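Putative glucoamylase (Bacteroides caccae ATCC 43185, PDB 4QT9) probably hydrolyses glycosidic bonds in glucans or related carbohydrates, as a putative glucoamylase with an alpha/alpha toroid fold. Local coordinates at residues 133-138 and 176-181; 210-215 and 230-235; 237-242 and 278-283. One frame throughout, in Å; residues are numbered along the deposited sequence.

Interaction 1: 133-138 and 176-181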
ATOM      1  N   GLY A 133      -2.177 -16.900   7.887  1.00 25.78           N
ATOM      2  CA  GLY A 133      -1.403 -15.675   7.833  1.00 23.95           C
ATOM      3  C   GLY A 133      -0.962 -15.339   6.425  1.00 24.04           C
ATOM      4  O   GLY A 133      -0.749 -16.224   5.591  1.00 22.93           O
ATOM      5  N   ASP A 134      -0.894 -14.043   6.158  1.00 19.44           N
ATOM      6  CA  ASP A 134      -0.426 -13.401   4.924  1.00 19.08           C
ATOM      7  C   ASP A 134       0.600 -12.376   5.385  1.00 23.86           C
ATOM      8  O   ASP A 134       0.213 -11.358   5.979  1.00 24.34           O
ATOM      9  CB  ASP A 134      -1.631 -12.758   4.179  1.00 19.87           C
ATOM     10  CG  ASP A 134      -1.246 -12.104   2.865  1.00 31.13           C
ATOM     11  OD1 ASP A 134      -0.151 -11.463   2.805  1.00 33.33           O
ATOM     12  OD2 ASP A 134      -2.014 -12.235   1.894  1.00 30.40           O
ATOM     13  N   LEU A 135       1.900 -12.677   5.240  1.00 21.68           N
ATOM     14  CA  LEU A 135       2.952 -11.810   5.791  1.00 21.68           C
ATOM     15  C   LEU A 135       3.125 -10.460   5.059  1.00 24.87           C
ATOM     16  O   LEU A 135       3.517  -9.462   5.678  1.00 25.18           O
ATOM     17  CB  LEU A 135       4.291 -12.552   5.863  1.00 21.56           C
ATOM     18  CG  LEU A 135       5.274 -12.042   6.917  1.00 26.08           C
ATOM     19  CD1 LEU A 135       4.744 -12.235   8.316  1.00 26.51           C
ATOM     20  CD2 LEU A 135       6.626 -12.695   6.763  1.00 25.00           C
ATOM     21  N   VAL A 136       2.794 -10.417   3.784  1.00 21.79           N
ATOM     22  CA  VAL A 136       2.862  -9.187   2.989  1.00 20.79           C
ATOM     23  C   VAL A 136       1.806  -8.206   3.493  1.00 23.22           C
ATOM     24  O   VAL A 136       2.100  -7.044   3.729  1.00 22.74           O
ATOM     25  CB  VAL A 136       2.674  -9.519   1.501  1.00 24.30           C
ATOM     26  CG1 VAL A 136       2.553  -8.249   0.666  1.00 23.57           C
ATOM     27  CG2 VAL A 136       3.816 -10.398   1.013  1.00 23.85           C
ATOM     28  N   GLU A 137       0.588  -8.686   3.691  1.00 21.51           N
ATOM     29  CA  GLU A 137      -0.517  -7.889   4.207  1.00 22.26           C
ATOM     30  C   GLU A 137      -0.239  -7.439   5.650  1.00 24.49           C
ATOM     31  O   GLU A 137      -0.542  -6.296   6.008  1.00 22.99           O
ATOM     32  CB  GLU A 137      -1.801  -8.709   4.116  1.00 24.59           C
ATOM     33  CG  GLU A 137      -2.354  -8.756   2.705  1.00 36.79           C
ATOM     34  CD  GLU A 137      -3.220  -7.558   2.363  1.00 64.04           C
ATOM     35  OE1 GLU A 137      -4.377  -7.500   2.846  1.00 69.08           O
ATOM     36  OE2 GLU A 137      -2.725  -6.660   1.645  1.00 50.29           O
ATOM     37  N   THR A 138       0.406  -8.303   6.446  1.00 21.96           N
ATOM     38  CA  THR A 138       0.815  -7.985   7.828  1.00 20.99           C
ATOM     39  C   THR A 138       1.824  -6.808   7.824  1.00 21.34           C
ATOM     40  O   THR A 138       1.714  -5.889   8.638  1.00 18.62           O
ATOM     41  CB  THR A 138       1.399  -9.226   8.513  1.00 23.96           C
ATOM     42  OG1 THR A 138       0.388 -10.220   8.579  1.00 25.62           O
ATOM     43  CG2 THR A 138       1.917  -8.932   9.922  1.00 21.18           C
ATOM     44  N   ASP A 176      10.093 -14.419  11.951  1.00 24.26           N
ATOM     45  CA  ASP A 176      11.040 -15.516  11.850  1.00 24.47           C
ATOM     46  C   ASP A 176      10.336 -16.847  11.575  1.00 27.61           C
ATOM     47  O   ASP A 176      10.903 -17.684  10.881  1.00 28.71           O
ATOM     48  CB  ASP A 176      11.901 -15.592  13.118  1.00 26.89           C
ATOM     49  CG  ASP A 176      12.973 -16.649  13.056  1.00 31.98           C
ATOM     50  OD1 ASP A 176      14.069 -16.352  12.523  1.00 32.56           O
ATOM     51  OD2 ASP A 176      12.724 -17.772  13.552  1.00 30.01           O
ATOM     52  N   TRP A 177       9.128 -17.049  12.097  1.00 22.98           N
ATOM     53  CA  TRP A 177       8.367 -18.275  11.813  1.00 23.04           C
ATOM     54  C   TRP A 177       8.195 -18.492  10.298  1.00 25.25           C
ATOM     55  O   TRP A 177       8.254 -19.619   9.829  1.00 26.41           O
ATOM     56  CB  TRP A 177       6.971 -18.222  12.477  1.00 21.77           C
ATOM     57  CG  TRP A 177       6.080 -19.354  12.067  1.00 23.31           C
ATOM     58  CD1 TRP A 177       5.175 -19.353  11.048  1.00 26.34           C
ATOM     59  CD2 TRP A 177       6.170 -20.708  12.522  1.00 24.08           C
ATOM     60  NE1 TRP A 177       4.645 -20.614  10.886  1.00 26.43           N
ATOM     61  CE2 TRP A 177       5.214 -21.457  11.802  1.00 28.01           C
ATOM     62  CE3 TRP A 177       6.916 -21.350  13.530  1.00 25.84           C
ATOM     63  CZ2 TRP A 177       4.990 -22.816  12.043  1.00 28.25           C
ATOM     64  CZ3 TRP A 177       6.680 -22.697  13.784  1.00 28.53           C
ATOM     65  CH2 TRP A 177       5.742 -23.421  13.032  1.00 29.38           C
ATOM     66  N   TYR A 178       7.956 -17.413   9.550  1.00 21.08           N
ATOM     67  CA  TYR A 178       7.670 -17.437   8.129  1.00 19.97           C
ATOM     68  C   TYR A 178       8.920 -17.715   7.270  1.00 24.49           C
ATOM     69  O   TYR A 178       8.832 -17.698   6.055  1.00 24.29           O
ATOM     70  CB  TYR A 178       6.946 -16.143   7.740  1.00 21.53           C
ATOM     71  CG  TYR A 178       5.498 -16.151   8.217  1.00 22.97           C
ATOM     72  CD1 TYR A 178       5.182 -15.921   9.554  1.00 23.90           C
ATOM     73  CD2 TYR A 178       4.451 -16.418   7.336  1.00 22.76           C
ATOM     74  CE1 TYR A 178       3.865 -16.009  10.015  1.00 22.05           C
ATOM     75  CE2 TYR A 178       3.130 -16.485   7.782  1.00 23.34           C
ATOM     76  CZ  TYR A 178       2.848 -16.318   9.133  1.00 26.83           C
ATOM     77  OH  TYR A 178       1.552 -16.375   9.598  1.00 25.23           O
ATOM     78  N   ARG A 179      10.059 -18.081   7.903  1.00 22.74           N
ATOM     79  CA  ARG A 179      11.252 -18.525   7.207  1.00 23.04           C
ATOM     80  C   ARG A 179      11.140 -20.034   6.966  1.00 27.33           C
ATOM     81  O   ARG A 179      12.079 -20.628   6.430  1.00 27.14           O
ATOM     82  CB  ARG A 179      12.528 -18.224   8.013  1.00 24.53           C
ATOM     83  CG  ARG A 179      12.892 -16.758   8.204  1.00 24.60           C
ATOM     84  CD  ARG A 179      14.013 -16.664   9.230  1.00 21.44           C
ATOM     85  NE  ARG A 179      15.249 -17.315   8.774  1.00 26.68           N
ATOM     86  CZ  ARG A 179      16.246 -17.675   9.571  1.00 34.43           C
ATOM     87  NH1 ARG A 179      16.160 -17.483  10.879  1.00 25.16           N
ATOM     88  NH2 ARG A 179      17.336 -18.246   9.067  1.00 21.02           N
ATOM     89  N   LYS A 180      10.027 -20.672   7.446  1.00 23.00           N
ATOM     90  CA  LYS A 180       9.727 -22.108   7.281  1.00 23.69           C
ATOM     91  C   LYS A 180      10.904 -22.970   7.794  1.00 30.42           C
ATOM     92  O   LYS A 180      11.610 -23.600   7.010  1.00 32.00           O
ATOM     93  CB  LYS A 180       9.393 -22.413   5.798  1.00 24.61           C
ATOM     94  CG  LYS A 180       8.960 -23.846   5.506  1.00 30.63           C
ATOM     95  CD  LYS A 180       8.684 -24.041   4.010  1.00 33.17           C
ATOM     96  CE  LYS A 180       8.563 -25.502   3.681  1.00 44.28           C
ATOM     97  NZ  LYS A 180       8.166 -25.705   2.270  1.00 52.08           N
ATOM     98  N   GLY A 181      11.130 -22.941   9.100  1.00 28.58           N
ATOM     99  CA  GLY A 181      12.205 -23.706   9.729  1.00 28.33           C
ATOM    100  C   GLY A 181      13.626 -23.213   9.479  1.00 29.74           C
ATOM    101  O   GLY A 181      14.551 -24.025   9.462  1.00 30.86           O
TER

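Interaction 2: 210-215 and 230-235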
ATOM      1  N   ILE A 210       9.130  -3.680   2.023  1.00 23.02           N
ATOM      2  CA  ILE A 210       8.909  -3.257   3.412  1.00 21.92           C
ATOM      3  C   ILE A 210       8.707  -4.489   4.345  1.00 25.13           C
ATOM      4  O   ILE A 210       9.009  -4.420   5.539  1.00 23.87           O
ATOM      5  CB  ILE A 210       7.737  -2.209   3.523  1.00 25.51           C
ATOM      6  CG1 ILE A 210       7.787  -1.367   4.825  1.00 25.64           C
ATOM      7  CG2 ILE A 210       6.337  -2.833   3.339  1.00 26.05           C
ATOM      8  CD1 ILE A 210       9.135  -0.559   5.059  1.00 32.22           C
HETATM    9  N   MSE A 211       8.226  -5.613   3.799  1.00 21.06           N
HETATM   10  CA  MSE A 211       8.047  -6.835   4.604  1.00 19.41           C
HETATM   11  C   MSE A 211       9.423  -7.368   5.115  1.00 23.44           C
HETATM   12  O   MSE A 211       9.522  -7.765   6.268  1.00 22.42           O
HETATM   13  CB  MSE A 211       7.300  -7.904   3.792  1.00 19.56           C
HETATM   14  CG  MSE A 211       7.003  -9.159   4.592  1.00 23.79           C
HETATM   15 SE   MSE A 211       6.690 -10.643   3.378  0.75 28.83          SE
HETATM   16  CE  MSE A 211       8.201 -10.463   2.256  1.00 25.14           C
ATOM     17  N   TYR A 212      10.465  -7.351   4.260  1.00 20.83           N
ATOM     18  CA  TYR A 212      11.831  -7.732   4.661  1.00 18.51           C
ATOM     19  C   TYR A 212      12.441  -6.688   5.587  1.00 22.41           C
ATOM     20  O   TYR A 212      13.192  -7.061   6.479  1.00 21.20           O
ATOM     21  CB  TYR A 212      12.734  -7.890   3.416  1.00 18.74           C
ATOM     22  CG  TYR A 212      12.618  -9.253   2.780  1.00 18.65           C
ATOM     23  CD1 TYR A 212      13.405 -10.312   3.212  1.00 20.53           C
ATOM     24  CD2 TYR A 212      11.694  -9.496   1.771  1.00 18.46           C
ATOM     25  CE1 TYR A 212      13.264 -11.584   2.662  1.00 22.86           C
ATOM     26  CE2 TYR A 212      11.530 -10.771   1.229  1.00 19.00           C
ATOM     27  CZ  TYR A 212      12.312 -11.814   1.687  1.00 24.50           C
ATOM     28  OH  TYR A 212      12.202 -13.063   1.131  1.00 25.02           O
ATOM     29  N   ILE A 213      12.172  -5.375   5.368  1.00 21.27           N
ATOM     30  CA  ILE A 213      12.737  -4.328   6.259  1.00 20.59           C
ATOM     31  C   ILE A 213      12.137  -4.499   7.683  1.00 23.76           C
ATOM     32  O   ILE A 213      12.897  -4.516   8.651  1.00 23.15           O
ATOM     33  CB  ILE A 213      12.553  -2.892   5.683  1.00 22.91           C
ATOM     34  CG1 ILE A 213      13.539  -2.666   4.486  1.00 23.79           C
ATOM     35  CG2 ILE A 213      12.744  -1.805   6.765  1.00 23.17           C
ATOM     36  CD1 ILE A 213      13.034  -1.768   3.477  1.00 26.33           C
ATOM     37  N   LEU A 214      10.809  -4.678   7.804  1.00 20.07           N
ATOM     38  CA  LEU A 214      10.139  -4.887   9.111  1.00 19.32           C
ATOM     39  C   LEU A 214      10.530  -6.234   9.741  1.00 23.20           C
ATOM     40  O   LEU A 214      10.705  -6.304  10.951  1.00 23.19           O
ATOM     41  CB  LEU A 214       8.626  -4.789   8.955  1.00 19.55           C
ATOM     42  CG  LEU A 214       8.105  -3.407   8.591  1.00 22.91           C
ATOM     43  CD1 LEU A 214       6.636  -3.465   8.285  1.00 23.17           C
ATOM     44  CD2 LEU A 214       8.422  -2.374   9.695  1.00 24.00           C
ATOM     45  N   ALA A 215      10.738  -7.282   8.920  1.00 22.16           N
ATOM     46  CA  ALA A 215      11.204  -8.581   9.409  1.00 23.13           C
ATOM     47  C   ALA A 215      12.561  -8.434  10.089  1.00 25.53           C
ATOM     48  O   ALA A 215      12.755  -9.003  11.147  1.00 25.52           O
ATOM     49  CB  ALA A 215      11.300  -9.573   8.272  1.00 24.27           C
ATOM     50  N   ASP A 230      20.002 -13.323   0.708  1.00 27.95           N
ATOM     51  CA  ASP A 230      19.796 -14.596  -0.013  1.00 28.17           C
ATOM     52  C   ASP A 230      18.377 -14.731  -0.583  1.00 32.53           C
ATOM     53  O   ASP A 230      18.226 -15.332  -1.642  1.00 34.74           O
ATOM     54  CB  ASP A 230      20.073 -15.833   0.892  1.00 30.58           C
ATOM     55  CG  ASP A 230      21.466 -15.978   1.504  1.00 43.52           C
ATOM     56  OD1 ASP A 230      22.322 -15.085   1.279  1.00 43.93           O
ATOM     57  OD2 ASP A 230      21.702 -16.987   2.208  1.00 52.22           O
ATOM     58  N   GLY A 231      17.356 -14.266   0.150  1.00 26.67           N
ATOM     59  CA  GLY A 231      15.945 -14.385  -0.234  1.00 24.83           C
ATOM     60  C   GLY A 231      15.388 -13.265  -1.079  1.00 29.19           C
ATOM     61  O   GLY A 231      14.972 -13.501  -2.224  1.00 27.23           O
ATOM     62  N   TRP A 232      15.329 -12.042  -0.531  1.00 25.05           N
ATOM     63  CA  TRP A 232      14.803 -10.928  -1.333  1.00 22.45           C
ATOM     64  C   TRP A 232      15.688 -10.583  -2.557  1.00 26.53           C
ATOM     65  O   TRP A 232      15.180 -10.447  -3.679  1.00 25.07           O
ATOM     66  CB  TRP A 232      14.624  -9.669  -0.485  1.00 20.44           C
ATOM     67  CG  TRP A 232      14.239  -8.441  -1.274  1.00 21.15           C
ATOM     68  CD1 TRP A 232      15.057  -7.416  -1.643  1.00 24.43           C
ATOM     69  CD2 TRP A 232      12.928  -8.109  -1.769  1.00 20.37           C
ATOM     70  NE1 TRP A 232      14.329  -6.428  -2.270  1.00 24.14           N
ATOM     71  CE2 TRP A 232      13.024  -6.848  -2.399  1.00 24.86           C
ATOM     72  CE3 TRP A 232      11.682  -8.774  -1.776  1.00 21.29           C
ATOM     73  CZ2 TRP A 232      11.916  -6.228  -3.022  1.00 23.24           C
ATOM     74  CZ3 TRP A 232      10.591  -8.164  -2.395  1.00 21.94           C
ATOM     75  CH2 TRP A 232      10.703  -6.890  -2.975  1.00 22.24           C
ATOM     76  N   ALA A 233      16.990 -10.383  -2.322  1.00 24.23           N
ATOM     77  CA  ALA A 233      17.934  -9.955  -3.341  1.00 24.16           C
ATOM     78  C   ALA A 233      18.535 -11.107  -4.160  1.00 27.79           C
ATOM     79  O   ALA A 233      19.119 -10.850  -5.215  1.00 24.59           O
ATOM     80  CB  ALA A 233      19.046  -9.167  -2.696  1.00 25.24           C
ATOM     81  N   GLN A 234      18.381 -12.361  -3.683  1.00 26.80           N
ATOM     82  CA  GLN A 234      18.966 -13.569  -4.290  1.00 28.66           C
ATOM     83  C   GLN A 234      20.444 -13.314  -4.702  1.00 32.50           C
ATOM     84  O   GLN A 234      20.836 -13.534  -5.856  1.00 32.15           O
ATOM     85  CB  GLN A 234      18.122 -14.089  -5.461  1.00 29.46           C
ATOM     86  CG  GLN A 234      16.805 -14.681  -4.999  1.00 33.65           C
ATOM     87  CD  GLN A 234      16.064 -15.264  -6.169  1.00 37.52           C
ATOM     88  OE1 GLN A 234      15.640 -14.551  -7.064  1.00 30.21           O
ATOM     89  NE2 GLN A 234      15.948 -16.584  -6.226  1.00 29.57           N
ATOM     90  N   ASN A 235      21.213 -12.748  -3.744  1.00 29.29           N
ATOM     91  CA  ASN A 235      22.644 -12.436  -3.788  1.00 30.15           C
ATOM     92  C   ASN A 235      23.034 -11.553  -4.981  1.00 34.27           C
ATOM     93  O   ASN A 235      24.104 -11.750  -5.569  1.00 34.71           O
ATOM     94  CB  ASN A 235      23.468 -13.737  -3.769  1.00 33.81           C
ATOM     95  CG  ASN A 235      23.124 -14.582  -2.563  1.00 44.15           C
ATOM     96  OD1 ASN A 235      23.413 -14.211  -1.421  1.00 30.86           O
ATOM     97  ND2 ASN A 235      22.376 -15.659  -2.777  1.00 30.83           N
TER

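Interaction 3: 237-242 and 278-283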
ATOM      1  N   ALA A 237      21.033 -11.072  -7.797  1.00 30.00           N
ATOM      2  CA  ALA A 237      20.217 -11.373  -8.998  1.00 31.04           C
ATOM      3  C   ALA A 237      19.080 -10.324  -9.221  1.00 32.78           C
ATOM      4  O   ALA A 237      18.543 -10.219 -10.316  1.00 33.53           O
ATOM      5  CB  ALA A 237      19.610 -12.765  -8.873  1.00 32.50           C
ATOM      6  N   ILE A 238      18.720  -9.549  -8.182  1.00 27.78           N
ATOM      7  CA  ILE A 238      17.682  -8.500  -8.236  1.00 24.50           C
ATOM      8  C   ILE A 238      18.182  -7.289  -9.058  1.00 27.89           C
ATOM      9  O   ILE A 238      17.390  -6.431  -9.427  1.00 27.76           O
ATOM     10  CB  ILE A 238      17.269  -8.092  -6.775  1.00 25.84           C
ATOM     11  CG1 ILE A 238      15.936  -7.258  -6.752  1.00 24.27           C
ATOM     12  CG2 ILE A 238      18.426  -7.390  -6.038  1.00 26.46           C
ATOM     13  CD1 ILE A 238      15.293  -7.065  -5.372  1.00 30.05           C
ATOM     14  N   VAL A 239      19.496  -7.198  -9.300  1.00 24.96           N
ATOM     15  CA  VAL A 239      20.098  -6.129 -10.088  1.00 25.14           C
ATOM     16  C   VAL A 239      20.149  -6.621 -11.521  1.00 30.31           C
ATOM     17  O   VAL A 239      20.811  -7.623 -11.792  1.00 28.01           O
ATOM     18  CB  VAL A 239      21.501  -5.720  -9.561  1.00 29.01           C
ATOM     19  CG1 VAL A 239      22.132  -4.645 -10.451  1.00 28.38           C
ATOM     20  CG2 VAL A 239      21.437  -5.258  -8.097  1.00 28.14           C
ATOM     21  N   SER A 240      19.366  -5.985 -12.424  1.00 29.39           N
ATOM     22  CA  SER A 240      19.326  -6.401 -13.828  1.00 29.67           C
ATOM     23  C   SER A 240      18.991  -5.192 -14.691  1.00 34.16           C
ATOM     24  O   SER A 240      17.838  -5.049 -15.100  1.00 33.43           O
ATOM     25  CB  SER A 240      18.304  -7.522 -14.014  1.00 33.28           C
ATOM     26  OG  SER A 240      18.416  -8.139 -15.286  1.00 39.46           O
ATOM     27  N   PRO A 241      19.956  -4.271 -14.929  1.00 29.68           N
ATOM     28  CA  PRO A 241      19.634  -3.070 -15.709  1.00 28.03           C
ATOM     29  C   PRO A 241      19.100  -3.391 -17.114  1.00 31.86           C
ATOM     30  O   PRO A 241      19.651  -4.243 -17.810  1.00 30.91           O
ATOM     31  CB  PRO A 241      20.959  -2.308 -15.753  1.00 30.30           C
ATOM     32  CG  PRO A 241      21.719  -2.795 -14.546  1.00 35.70           C
ATOM     33  CD  PRO A 241      21.365  -4.252 -14.474  1.00 31.36           C
ATOM     34  N   HIS A 242      17.961  -2.761 -17.481  1.00 27.30           N
ATOM     35  CA  HIS A 242      17.330  -2.912 -18.799  1.00 28.33           C
ATOM     36  C   HIS A 242      16.502  -1.664 -19.108  1.00 34.94           C
ATOM     37  O   HIS A 242      16.136  -0.911 -18.202  1.00 34.54           O
ATOM     38  CB  HIS A 242      16.456  -4.186 -18.875  1.00 28.36           C
ATOM     39  CG  HIS A 242      15.353  -4.199 -17.871  1.00 31.15           C
ATOM     40  ND1 HIS A 242      15.614  -4.347 -16.513  1.00 31.98           N
ATOM     41  CD2 HIS A 242      14.023  -4.036 -18.045  1.00 31.78           C
ATOM     42  CE1 HIS A 242      14.441  -4.275 -15.915  1.00 30.91           C
ATOM     43  NE2 HIS A 242      13.452  -4.108 -16.792  1.00 31.09           N
ATOM     44  N   ASP A 278      20.961   1.290  -1.047  1.00 30.32           N
ATOM     45  CA  ASP A 278      21.543   0.108  -0.445  1.00 30.68           C
ATOM     46  C   ASP A 278      22.424  -0.563  -1.514  1.00 36.32           C
ATOM     47  O   ASP A 278      22.620  -0.003  -2.616  1.00 34.78           O
ATOM     48  CB  ASP A 278      20.454  -0.804   0.216  1.00 32.32           C
ATOM     49  CG  ASP A 278      19.837  -1.908  -0.621  1.00 39.66           C
ATOM     50  OD1 ASP A 278      19.588  -1.678  -1.836  1.00 37.32           O
ATOM     51  OD2 ASP A 278      19.543  -2.980  -0.053  1.00 42.45           O
ATOM     52  N   GLU A 279      22.999  -1.722  -1.175  1.00 35.65           N
ATOM     53  CA  GLU A 279      23.876  -2.535  -2.039  1.00 36.96           C
ATOM     54  C   GLU A 279      23.277  -2.775  -3.446  1.00 38.60           C
ATOM     55  O   GLU A 279      24.013  -2.777  -4.437  1.00 40.61           O
ATOM     56  CB  GLU A 279      24.102  -3.887  -1.327  1.00 39.17           C
ATOM     57  CG  GLU A 279      24.981  -4.894  -2.057  1.00 55.78           C
ATOM     58  CD  GLU A 279      25.348  -6.141  -1.266  1.00 77.77           C
ATOM     59  OE1 GLU A 279      25.260  -6.109  -0.015  1.00 61.49           O
ATOM     60  OE2 GLU A 279      25.756  -7.142  -1.899  1.00 72.13           O
ATOM     61  N   TYR A 280      21.940  -2.907  -3.539  1.00 30.78           N
ATOM     62  CA  TYR A 280      21.287  -3.254  -4.791  1.00 29.31           C
ATOM     63  C   TYR A 280      20.679  -2.094  -5.591  1.00 34.79           C
ATOM     64  O   TYR A 280      20.252  -2.317  -6.727  1.00 35.61           O
ATOM     65  CB  TYR A 280      20.221  -4.313  -4.509  1.00 28.11           C
ATOM     66  CG  TYR A 280      20.806  -5.444  -3.697  1.00 28.63           C
ATOM     67  CD1 TYR A 280      21.753  -6.306  -4.247  1.00 31.56           C
ATOM     68  CD2 TYR A 280      20.496  -5.592  -2.345  1.00 28.01           C
ATOM     69  CE1 TYR A 280      22.324  -7.331  -3.492  1.00 32.85           C
ATOM     70  CE2 TYR A 280      21.082  -6.593  -1.573  1.00 28.96           C
ATOM     71  CZ  TYR A 280      21.984  -7.468  -2.155  1.00 34.34           C
ATOM     72  OH  TYR A 280      22.521  -8.489  -1.418  1.00 29.87           O
ATOM     73  N   CYS A 281      20.647  -0.879  -5.043  1.00 30.93           N
ATOM     74  CA  CYS A 281      20.069   0.263  -5.752  1.00 29.95           C
ATOM     75  C   CYS A 281      20.714   1.567  -5.266  1.00 32.23           C
ATOM     76  O   CYS A 281      20.583   1.882  -4.079  1.00 30.05           O
ATOM     77  CB  CYS A 281      18.552   0.294  -5.589  1.00 29.38           C
ATOM     78  SG  CYS A 281      17.720   1.533  -6.613  1.00 33.46           S
ATOM     79  N   PRO A 282      21.408   2.332  -6.152  1.00 30.59           N
ATOM     80  CA  PRO A 282      22.045   3.589  -5.710  1.00 31.32           C
ATOM     81  C   PRO A 282      21.039   4.682  -5.294  1.00 35.18           C
ATOM     82  O   PRO A 282      21.438   5.631  -4.603  1.00 36.05           O
ATOM     83  CB  PRO A 282      22.865   4.021  -6.927  1.00 33.80           C
ATOM     84  CG  PRO A 282      22.160   3.416  -8.082  1.00 37.26           C
ATOM     85  CD  PRO A 282      21.655   2.095  -7.593  1.00 32.43           C
ATOM     86  N   SER A 283      19.741   4.538  -5.689  1.00 29.61           N
ATOM     87  CA  SER A 283      18.648   5.461  -5.346  1.00 28.49           C
ATOM     88  C   SER A 283      17.280   4.831  -5.616  1.00 30.33           C
ATOM     89  O   SER A 283      16.866   4.727  -6.780  1.00 28.05           O
ATOM     90  CB  SER A 283      18.763   6.776  -6.132  1.00 32.30           C
ATOM     91  OG  SER A 283      17.657   7.635  -5.872  1.00 34.87           O
TER

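Interaction 1: 133-138 and 176-181
Y178 lies across the start of helix 135-152, and its side chain can be traced outward from the backbone. Its CB packs on the end of one L135 branch, 3.6 Å from L135 CD2. With CG anti to the carbonyl carbon (chi1 -74°), the ring lies under L135 CD1. That methyl rides over one face, offset toward the rim: L135 CD1 is 4.0 Å from the Y178 ring centroid and 16° off the ring normal, a CH-pi contact. Y178 CD1 is the ring atom nearest that methyl, and Y178 CD2 is 4.1 Å from L135 CB. A forked leucine suits this place, since one methyl can take the ring face while the other meets the tyrosine CB. At the tip, G133, having no side chain, lets Y178 OH come within 3.5 Å of G133 CA. The buried hydroxyl is satisfied by a hydrogen bond with F108 O.

The first turn of helix 135-152 is capped by D134: D134 OD1 accepts from E137 N at 3.0 Å, and T138 OG1 and T138 N reach D134 O from opposite faces of its plane. A capped helix N-terminus directly after a short strand, packed against a 3-10 turn that follows helix 157-172, is consistent with a helix-end connection in an alpha/alpha toroid.

Interaction 2: 210-215 and 230-235
Y212 presents the face of its ring to W232, and what sits on that face is the tryptophan CB. W232 CB stands over the centre of the ring, 3.6 Å from the Y212 centroid and 6° off its normal, so the CH-pi contact is almost vertical. The indole plane is tilted against the phenol ring. Its five-membered ring and the phenol ring have planes at 49° with centroids 5.3 Å apart, so the two rings meet obliquely. The benzo side of the indole still closes on the tyrosine, W232 CE3 lying 3.6 Å from Y212 CE2. With CG anti to the backbone N (chi1 173°), the indole swings past the phenol ring while CB remains above it. Tryptophan suits the place because its CB covers the ring face while the broad indole extends the apolar contact through CE3.

These side chains join helix 209-217 to helix 225-232, helices that follow each other in the chain, in a protein with an alpha/alpha toroid fold. Helix 225-232 has a wider pi-type turn at 230-232, and Q234 has positive phi.

Farther along the phenol, its hydroxyl lies beside the backbone next to the tryptophan, with Y212 OH 3.9 Å from G231 C; G231, with no side chain, leaves room for it there. Tyrosine suits the other side because its flat ring packs on apolar groups while its buried tip still finds polar partners: Y212 OH is hydrogen-bonded to I202 O and L186 N. W232 also meets the Y228 ring, one turn back on its own helix.

Interaction 3: 237-242 and 278-283
I238 lays its CG2 methyl against the base of the Y280 side chain, 3.9 Å from Y280 CG, the two side chains crossing at about a right angle. The methyl approaches the ring obliquely and touches CB and CD1 as well. V239 follows with its own CG2, which comes in at the ring edge, near the ring plane, and 3.5 Å from Y280 O; its nearest approach to Y280 CB is 3.9 Å. This CG2, anti to the carbonyl carbon, is the branch that touches Y280. Branched residues suit the spot, since each offers a methyl close to the backbone to fit the root of the tyrosine.

Y280 belongs to a type I beta turn from D278 to C281. D278 OD1 accepts from Y280 N at 3.2 Å, an Asx turn that fixes the backbone from which the ring departs, and is also hydrogen-bonded to Y284 OH. Y280 OH is hydrogen-bonded to H229 ND1.

Thus the loop between strand 276-277 and helix 284-301 packs on I238 and the first residue of strand 239-244, whose antiparallel partner 247-251 supplies H250 beside V239, while helix 225-232 touches I238 through W232 and Y280 through Y228.

All three contacts are buried; interaction 3 lies nearer the surface, with V239 partly exposed. Interactions 1 and 2 are each built on a tyrosine ring with an aliphatic carbon over one face and a glycine near its hydroxyl, whereas in interaction 3 methyl groups meet the root and edge of a tyrosine. Interactions 1 and 2 touch through M211, a selenomethionine on helix 209-217 that packs on L135 and V136. Helix 225-232 serves both interactions 2 and 3, W232 also packing on I238, and A233 O, 3.3 Å from I238 N, probably accepts a hydrogen bond from it. Interactions 1 and 3 do not touch, their nearest atoms about 14 Å apart.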